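Local coordinates for enoyl-CoA hydratase/isomerase family protein (Bacillus anthracis, PDB 3KQF) that probably hydrates the double bond of 2-enoyl-CoA thioesters, as an enoyl-CoA hydratase of the crotonase fold, at residues A[29-34]-A[64-69]; A[7-12]-A[38-43]. All blocks are in the same frame, centred on the assembly; numbering follows the deposited sequence.

Contact 1 (A[29-34]-A[64-69]); sequences QANSLS and EKAFCA
Asn31 reaches across with its side-chain amide, ND2 giving a hydrogen bond to Ala66 O at 2.8 Å. Here two connecting loops of the crotonase fold lie side by side: 29-34, which leads from strand 19-24 into helix 35-49, and the loop segment 64-69, which follows strand 56-61. The acceptor lies close to the amide plane of Asn31, but ND2 stands 43° above the carbonyl plane of Ala66. The same ND2 also bonds Ala62 O, and OD1 takes the backbone N of Arg26, so three bonds fix the rotation of this buried amide. Ala66 O in turn has a second donor, Asn110 ND2. A chi1 of -69°, with CG beside the backbone N, swings the amide of Asn31 toward Ala66 O. Its CB rests 3.4 Å from Phe67 O, a buried carbonyl oxygen with no hydrogen-bonding partner in the model.

The second bond is between backbones: Ala69 N to Ala30 O, 3.0 Å. Ala30 and Asn31 both have left-handed backbone angles and form the corner of a type I' beta turn, closed by Ser32 N on Gln29 O. Round Ala30 the packing is small and close: its CB meets Ala69 CB at 3.6 Å and Ala66 CB at 4.0 Å. The pairing runs on past the segment, where Leu33 and Gly70 share a backbone hydrogen bond. In crotonase relatives, the chain just after 64-69 supplies one backbone N-H of the oxyanion hole, and the two loops probably help line the CoA pocket here too. Cys68 holds SG anti to its backbone N (chi1 176°), which brings the sulfur against the branch point of Leu33, 3.6 Å from CG, with both methyls also close to it.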
ATOM      1  N   GLN A  29      34.869   3.148   6.400  1.00 20.18           N
ATOM      2  CA  GLN A  29      34.079   2.020   6.877  1.00 19.51           C
ATOM      3  C   GLN A  29      32.702   1.921   6.180  1.00 19.32           C
ATOM      4  O   GLN A  29      31.792   1.278   6.690  1.00 18.47           O
ATOM      5  CB  GLN A  29      33.916   2.118   8.403  1.00 20.49           C
ATOM      6  CG  GLN A  29      35.245   2.087   9.232  1.00 20.78           C
ATOM      7  CD  GLN A  29      35.961   3.443   9.404  1.00 26.02           C
ATOM      8  OE1 GLN A  29      35.472   4.499   8.985  1.00 28.49           O
ATOM      9  NE2 GLN A  29      37.127   3.407  10.052  1.00 27.25           N
ATOM     10  N   ALA A  30      32.557   2.554   5.011  1.00 18.54           N
ATOM     11  CA  ALA A  30      31.283   2.534   4.259  1.00 18.40           C
ATOM     12  C   ALA A  30      30.117   3.092   5.096  1.00 17.55           C
ATOM     13  O   ALA A  30      28.956   2.692   4.941  1.00 17.94           O
ATOM     14  CB  ALA A  30      30.977   1.119   3.747  1.00 18.59           C
ATOM     15  N   ASN A  31      30.439   4.017   5.994  1.00 17.58           N
ATOM     16  CA  ASN A  31      29.441   4.651   6.831  1.00 17.59           C
ATOM     17  C   ASN A  31      28.597   3.681   7.643  1.00 18.34           C
ATOM     18  O   ASN A  31      27.405   3.920   7.873  1.00 19.01           O
ATOM     19  CB  ASN A  31      28.575   5.549   5.954  1.00 18.11           C
ATOM     20  CG  ASN A  31      29.347   6.733   5.446  1.00 19.81           C
ATOM     21  OD1 ASN A  31      30.216   7.244   6.156  1.00 19.49           O
ATOM     22  ND2 ASN A  31      29.041   7.188   4.237  1.00 19.01           N
ATOM     23  N   SER A  32      29.228   2.593   8.089  1.00 18.26           N
ATOM     24  CA  SER A  32      28.548   1.604   8.906  1.00 18.30           C
ATOM     25  C   SER A  32      28.233   2.171  10.281  1.00 18.61           C
ATOM     26  O   SER A  32      28.927   3.065  10.797  1.00 18.89           O
ATOM     27  CB  SER A  32      29.349   0.306   9.019  1.00 18.50           C
ATOM     28  OG  SER A  32      30.564   0.480   9.733  1.00 18.55           O
ATOM     29  N   LEU A  33      27.198   1.620  10.895  1.00 19.11           N
ATOM     30  CA  LEU A  33      26.716   2.109  12.183  1.00 19.57           C
ATOM     31  C   LEU A  33      27.402   1.489  13.391  1.00 20.35           C
ATOM     32  O   LEU A  33      26.993   0.430  13.873  1.00 20.20           O
ATOM     33  CB  LEU A  33      25.203   1.852  12.260  1.00 19.76           C
ATOM     34  CG  LEU A  33      24.366   2.431  11.110  1.00 19.77           C
ATOM     35  CD1 LEU A  33      22.958   1.816  11.123  1.00 18.55           C
ATOM     36  CD2 LEU A  33      24.302   3.956  11.135  1.00 19.93           C
ATOM     37  N   SER A  34      28.471   2.130  13.870  1.00 19.34           N
ATOM     38  CA  SER A  34      29.143   1.666  15.060  1.00 19.24           C
ATOM     39  C   SER A  34      28.387   2.227  16.263  1.00 18.47           C
ATOM     40  O   SER A  34      27.624   3.193  16.128  1.00 17.35           O
ATOM     41  CB  SER A  34      30.593   2.154  15.093  1.00 20.37           C
ATOM     42  OG  SER A  34      30.655   3.564  15.003  1.00 19.23           O
ATOM     43  N   GLU A  64      30.897   9.162  -2.193  1.00 21.19           N
ATOM     44  CA  GLU A  64      30.060   8.809  -3.327  1.00 22.31           C
ATOM     45  C   GLU A  64      29.877   7.298  -3.477  1.00 21.45           C
ATOM     46  O   GLU A  64      29.376   6.839  -4.505  1.00 21.95           O
ATOM     47  CB  GLU A  64      30.661   9.389  -4.613  1.00 23.64           C
ATOM     48  CG  GLU A  64      31.299  10.786  -4.430  1.00 28.97           C
ATOM     49  CD  GLU A  64      30.367  11.790  -3.768  1.00 33.68           C
ATOM     50  OE1 GLU A  64      29.141  11.707  -3.996  1.00 44.09           O
ATOM     51  OE2 GLU A  64      30.859  12.665  -3.018  1.00 34.18           O
ATOM     52  N   LYS A  65      30.257   6.521  -2.465  1.00 21.30           N
ATOM     53  CA  LYS A  65      30.099   5.066  -2.540  1.00 20.34           C
ATOM     54  C   LYS A  65      29.059   4.485  -1.586  1.00 18.37           C
ATOM     55  O   LYS A  65      28.405   3.498  -1.917  1.00 16.80           O
ATOM     56  CB  LYS A  65      31.443   4.340  -2.333  1.00 22.43           C
ATOM     57  CG  LYS A  65      32.431   4.539  -3.504  1.00 26.05           C
ATOM     58  CD  LYS A  65      33.635   3.595  -3.427  1.00 30.40           C
ATOM     59  CE  LYS A  65      34.489   3.693  -4.696  1.00 33.21           C
ATOM     60  NZ  LYS A  65      35.705   2.822  -4.678  1.00 36.96           N
ATOM     61  N   ALA A  66      28.888   5.090  -0.417  1.00 16.10           N
ATOM     62  CA  ALA A  66      27.963   4.531   0.548  1.00 16.38           C
ATOM     63  C   ALA A  66      27.153   5.544   1.337  1.00 15.55           C
ATOM     64  O   ALA A  66      27.677   6.539   1.838  1.00 15.74           O
ATOM     65  CB  ALA A  66      28.732   3.614   1.522  1.00 17.43           C
ATOM     66  N   PHE A  67      25.846   5.295   1.397  1.00 14.68           N
ATOM     67  CA  PHE A  67      24.952   6.050   2.268  1.00 13.92           C
ATOM     68  C   PHE A  67      25.176   5.455   3.662  1.00 13.55           C
ATOM     69  O   PHE A  67      25.494   6.157   4.630  1.00 15.17           O
ATOM     70  CB  PHE A  67      23.492   5.862   1.811  1.00 13.14           C
ATOM     71  CG  PHE A  67      22.457   6.344   2.784  1.00 13.53           C
ATOM     72  CD1 PHE A  67      22.178   7.696   2.927  1.00 15.44           C
ATOM     73  CD2 PHE A  67      21.712   5.433   3.529  1.00 15.99           C
ATOM     74  CE1 PHE A  67      21.201   8.136   3.807  1.00 16.55           C
ATOM     75  CE2 PHE A  67      20.714   5.884   4.410  1.00 17.54           C
ATOM     76  CZ  PHE A  67      20.471   7.228   4.543  1.00 17.77           C
ATOM     77  N   CYS A  68      25.011   4.144   3.751  1.00 14.94           N
ATOM     78  CA  CYS A  68      25.168   3.415   5.013  1.00 14.19           C
ATOM     79  C   CYS A  68      25.169   1.907   4.747  1.00 14.75           C
ATOM     80  O   CYS A  68      24.169   1.338   4.301  1.00 13.33           O
ATOM     81  CB  CYS A  68      24.060   3.793   5.989  1.00 15.64           C
ATOM     82  SG  CYS A  68      24.169   2.822   7.536  1.00 18.98           S
ATOM     83  N   ALA A  69      26.296   1.256   5.030  1.00 15.38           N
ATOM     84  CA  ALA A  69      26.442  -0.178   4.785  1.00 16.03           C
ATOM     85  C   ALA A  69      25.744  -1.026   5.833  1.00 16.52           C
ATOM     86  O   ALA A  69      25.789  -2.251   5.755  1.00 16.96           O
ATOM     87  CB  ALA A  69      27.919  -0.560   4.715  1.00 17.71           C
TER

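Contact 2 (A[7-12]-A[38-43]); sequences LQNISV and LEELQN
Glu40 stretches from helix 35-49 to the first modelled residues, where its carboxylate is held by successive backbone N-H groups of 7-12. CG lies beside the backbone N (chi1 -70°), and the chain beyond it is fully extended (chi2 -178°), carrying the carboxylate off the helix. OE2 accepts Gln8 N at 3.0 Å in a nearly straight bond; OE1 accepts Asn9 N at 2.8 Å and, weakly, Ile10 N. The Gln8 and Asn9 donors both approach from the syn side, somewhat out of the carboxylate plane, and probably favour the charged form.

The side chain of Asn9 crosses that of Glu40 at about a right angle, its CB 3.3 Å from OE1. Leu7 runs alongside Glu40 in the opposite direction, with CD2 against the aliphatic stem, 3.9 Å from CB. In Ile10, chi1 67° places CG1 between backbone N and carbonyl carbon; CD1, extended from it, lies 3.9 Å from Leu41 CA, less certainly because two conformers are modelled. The lead-in 7-9 and the first residue of antiparallel edge strand 10-13 are thus secured to the helix of the beta-alpha-beta crossover 19-24, 35-49, 56-61 of the crotonase fold.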
ATOM      1  N   LEU A   7      32.170  16.153  17.373  1.00 29.87           N
ATOM      2  CA  LEU A   7      31.608  15.008  16.605  1.00 29.13           C
ATOM      3  C   LEU A   7      32.663  14.443  15.659  1.00 28.91           C
ATOM      4  O   LEU A   7      33.221  15.177  14.835  1.00 29.92           O
ATOM      5  CB  LEU A   7      30.398  15.463  15.797  1.00 29.79           C
ATOM      6  CG  LEU A   7      29.201  16.004  16.569  1.00 30.10           C
ATOM      7  CD1 LEU A   7      28.192  16.563  15.583  1.00 30.68           C
ATOM      8  CD2 LEU A   7      28.579  14.921  17.449  1.00 31.31           C
ATOM      9  N   GLN A   8      32.937  13.148  15.769  1.00 27.12           N
ATOM     10  CA  GLN A   8      33.942  12.508  14.928  1.00 26.77           C
ATOM     11  C   GLN A   8      33.383  11.555  13.875  1.00 25.34           C
ATOM     12  O   GLN A   8      34.034  11.311  12.865  1.00 26.06           O
ATOM     13  CB  GLN A   8      34.944  11.733  15.793  1.00 27.51           C
ATOM     14  CG  GLN A   8      35.774  12.588  16.738  1.00 30.86           C
ATOM     15  CD  GLN A   8      36.891  11.797  17.394  1.00 32.35           C
ATOM     16  OE1 GLN A   8      37.017  10.589  17.188  1.00 32.63           O
ATOM     17  NE2 GLN A   8      37.716  12.479  18.185  1.00 35.66           N
ATOM     18  N   ASN A   9      32.197  11.005  14.121  1.00 22.82           N
ATOM     19  CA  ASN A   9      31.596  10.027  13.221  1.00 21.76           C
ATOM     20  C   ASN A   9      30.462  10.582  12.350  1.00 21.73           C
ATOM     21  O   ASN A   9      30.002   9.903  11.433  1.00 20.57           O
ATOM     22  CB  ASN A   9      31.098   8.837  14.043  1.00 21.18           C
ATOM     23  CG  ASN A   9      32.244   8.076  14.710  1.00 23.71           C
ATOM     24  OD1 ASN A   9      33.077   7.474  14.034  1.00 20.63           O
ATOM     25  ND2 ASN A   9      32.274   8.091  16.034  1.00 23.93           N
ATOM     26  N   ILE A  10      29.995  11.787  12.656  0.60 22.24           N
ATOM     27  CA  ILE A  10      28.983  12.438  11.827  0.60 22.17           C
ATOM     28  C   ILE A  10      29.346  13.911  11.653  0.60 22.27           C
ATOM     29  O   ILE A  10      30.197  14.445  12.367  0.60 21.20           O
ATOM     30  CB  ILE A  10      27.558  12.319  12.391  0.60 22.45           C
ATOM     31  CG1 ILE A  10      27.415  13.099  13.693  0.60 21.69           C
ATOM     32  CG2 ILE A  10      27.151  10.848  12.587  0.60 23.68           C
ATOM     33  CD1 ILE A  10      26.007  13.036  14.243  0.60 20.00           C
ATOM     34  N   SER A  11      28.708  14.541  10.676  1.00 21.94           N
ATOM     35  CA  SER A  11      28.905  15.954  10.378  1.00 22.67           C
ATOM     36  C   SER A  11      27.525  16.584  10.417  1.00 21.82           C
ATOM     37  O   SER A  11      26.558  15.967   9.989  1.00 20.05           O
ATOM     38  CB  SER A  11      29.494  16.143   8.980  1.00 23.88           C
ATOM     39  OG  SER A  11      30.761  15.533   8.859  1.00 27.64           O
ATOM     40  N   VAL A  12      27.415  17.784  10.975  1.00 20.58           N
ATOM     41  CA  VAL A  12      26.121  18.473  11.007  1.00 20.73           C
ATOM     42  C   VAL A  12      26.324  19.820  10.342  1.00 20.71           C
ATOM     43  O   VAL A  12      27.248  20.541  10.702  1.00 18.78           O
ATOM     44  CB  VAL A  12      25.603  18.679  12.434  1.00 22.19           C
ATOM     45  CG1 VAL A  12      24.285  19.452  12.419  1.00 24.07           C
ATOM     46  CG2 VAL A  12      25.408  17.359  13.130  1.00 21.32           C
ATOM     47  N   LEU A  38      26.312   5.770  16.591  1.00 19.52           N
ATOM     48  CA  LEU A  38      24.917   5.801  17.053  1.00 19.66           C
ATOM     49  C   LEU A  38      24.750   6.757  18.240  1.00 19.98           C
ATOM     50  O   LEU A  38      23.760   7.487  18.309  1.00 20.51           O
ATOM     51  CB  LEU A  38      24.409   4.389  17.371  1.00 19.96           C
ATOM     52  CG  LEU A  38      24.310   3.449  16.162  1.00 20.03           C
ATOM     53  CD1 LEU A  38      24.034   2.038  16.643  1.00 19.00           C
ATOM     54  CD2 LEU A  38      23.256   3.886  15.143  1.00 19.93           C
ATOM     55  N   GLU A  39      25.730   6.766  19.150  1.00 20.87           N
ATOM     56  CA  GLU A  39      25.743   7.687  20.306  1.00 21.29           C
ATOM     57  C   GLU A  39      25.698   9.154  19.852  1.00 21.13           C
ATOM     58  O   GLU A  39      24.888   9.940  20.351  1.00 19.01           O
ATOM     59  CB  GLU A  39      27.001   7.455  21.156  1.00 22.16           C
ATOM     60  CG  GLU A  39      27.242   8.469  22.286  1.00 26.60           C
ATOM     61  CD  GLU A  39      26.205   8.408  23.387  1.00 32.32           C
ATOM     62  OE1 GLU A  39      25.430   7.424  23.439  1.00 38.96           O
ATOM     63  OE2 GLU A  39      26.183   9.343  24.220  1.00 36.15           O
ATOM     64  N   GLU A  40      26.574   9.513  18.914  1.00 20.88           N
ATOM     65  CA  GLU A  40      26.621  10.882  18.378  1.00 21.44           C
ATOM     66  C   GLU A  40      25.337  11.275  17.651  1.00 20.31           C
ATOM     67  O   GLU A  40      24.860  12.420  17.776  1.00 18.86           O
ATOM     68  CB  GLU A  40      27.820  11.070  17.437  1.00 21.65           C
ATOM     69  CG  GLU A  40      29.147  11.058  18.140  1.00 23.74           C
ATOM     70  CD  GLU A  40      30.328  11.289  17.218  1.00 26.32           C
ATOM     71  OE1 GLU A  40      30.145  11.318  15.988  1.00 27.83           O
ATOM     72  OE2 GLU A  40      31.457  11.464  17.737  1.00 28.31           O
ATOM     73  N   LEU A  41      24.793  10.340  16.879  1.00 19.11           N
ATOM     74  CA  LEU A  41      23.579  10.584  16.140  1.00 19.21           C
ATOM     75  C   LEU A  41      22.410  10.808  17.104  1.00 19.82           C
ATOM     76  O   LEU A  41      21.640  11.738  16.927  1.00 19.78           O
ATOM     77  CB  LEU A  41      23.314   9.446  15.144  1.00 19.62           C
ATOM     78  CG  LEU A  41      22.178   9.626  14.146  1.00 20.54           C
ATOM     79  CD1 LEU A  41      22.263  10.960  13.386  1.00 19.56           C
ATOM     80  CD2 LEU A  41      22.198   8.438  13.169  1.00 18.82           C
ATOM     81  N   GLN A  42      22.295   9.985  18.146  1.00 19.18           N
ATOM     82  CA  GLN A  42      21.233  10.170  19.134  1.00 19.05           C
ATOM     83  C   GLN A  42      21.332  11.536  19.825  1.00 19.39           C
ATOM     84  O   GLN A  42      20.324  12.169  20.085  1.00 18.28           O
ATOM     85  CB  GLN A  42      21.246   9.057  20.185  1.00 19.52           C
ATOM     86  CG  GLN A  42      20.867   7.664  19.657  1.00 20.15           C
ATOM     87  CD  GLN A  42      20.806   6.611  20.759  1.00 23.80           C
ATOM     88  OE1 GLN A  42      21.100   6.894  21.913  1.00 26.99           O
ATOM     89  NE2 GLN A  42      20.427   5.384  20.397  1.00 22.95           N
ATOM     90  N   ASN A  43      22.550  11.972  20.146  1.00 19.60           N
ATOM     91  CA  ASN A  43      22.745  13.264  20.807  1.00 20.42           C
ATOM     92  C   ASN A  43      22.297  14.423  19.906  1.00 19.93           C
ATOM     93  O   ASN A  43      21.640  15.347  20.372  1.00 19.95           O
ATOM     94  CB  ASN A  43      24.203  13.441  21.248  1.00 20.94           C
ATOM     95  CG  ASN A  43      24.631  12.420  22.303  1.00 24.24           C
ATOM     96  OD1 ASN A  43      23.800  11.756  22.918  1.00 31.11           O
ATOM     97  ND2 ASN A  43      25.938  12.310  22.528  1.00 27.68           N
TER

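How the contacts relate
Contacts 1 and 2 sit about 14 Å apart, centre to centre, and use successive parts of the chain, before and within the first half of helix 35-49. Contact 1 fixes the loop leading into it, and Ser34 OG caps the helix by accepting Leu37 N; contact 2 ties the next turns to the edge strand and its lead-in. They meet directly where Leu33 CB packs on Leu38 CD2 at 4.0 Å. Arg26 is a second bridge: its NH1 bonds Ser32 O, while Asn9 touches it from the other contact. Contact 1 is the one nearer the probable oxyanion-hole region, whereas contact 2 has its exposed end at Leu7 and Gln8.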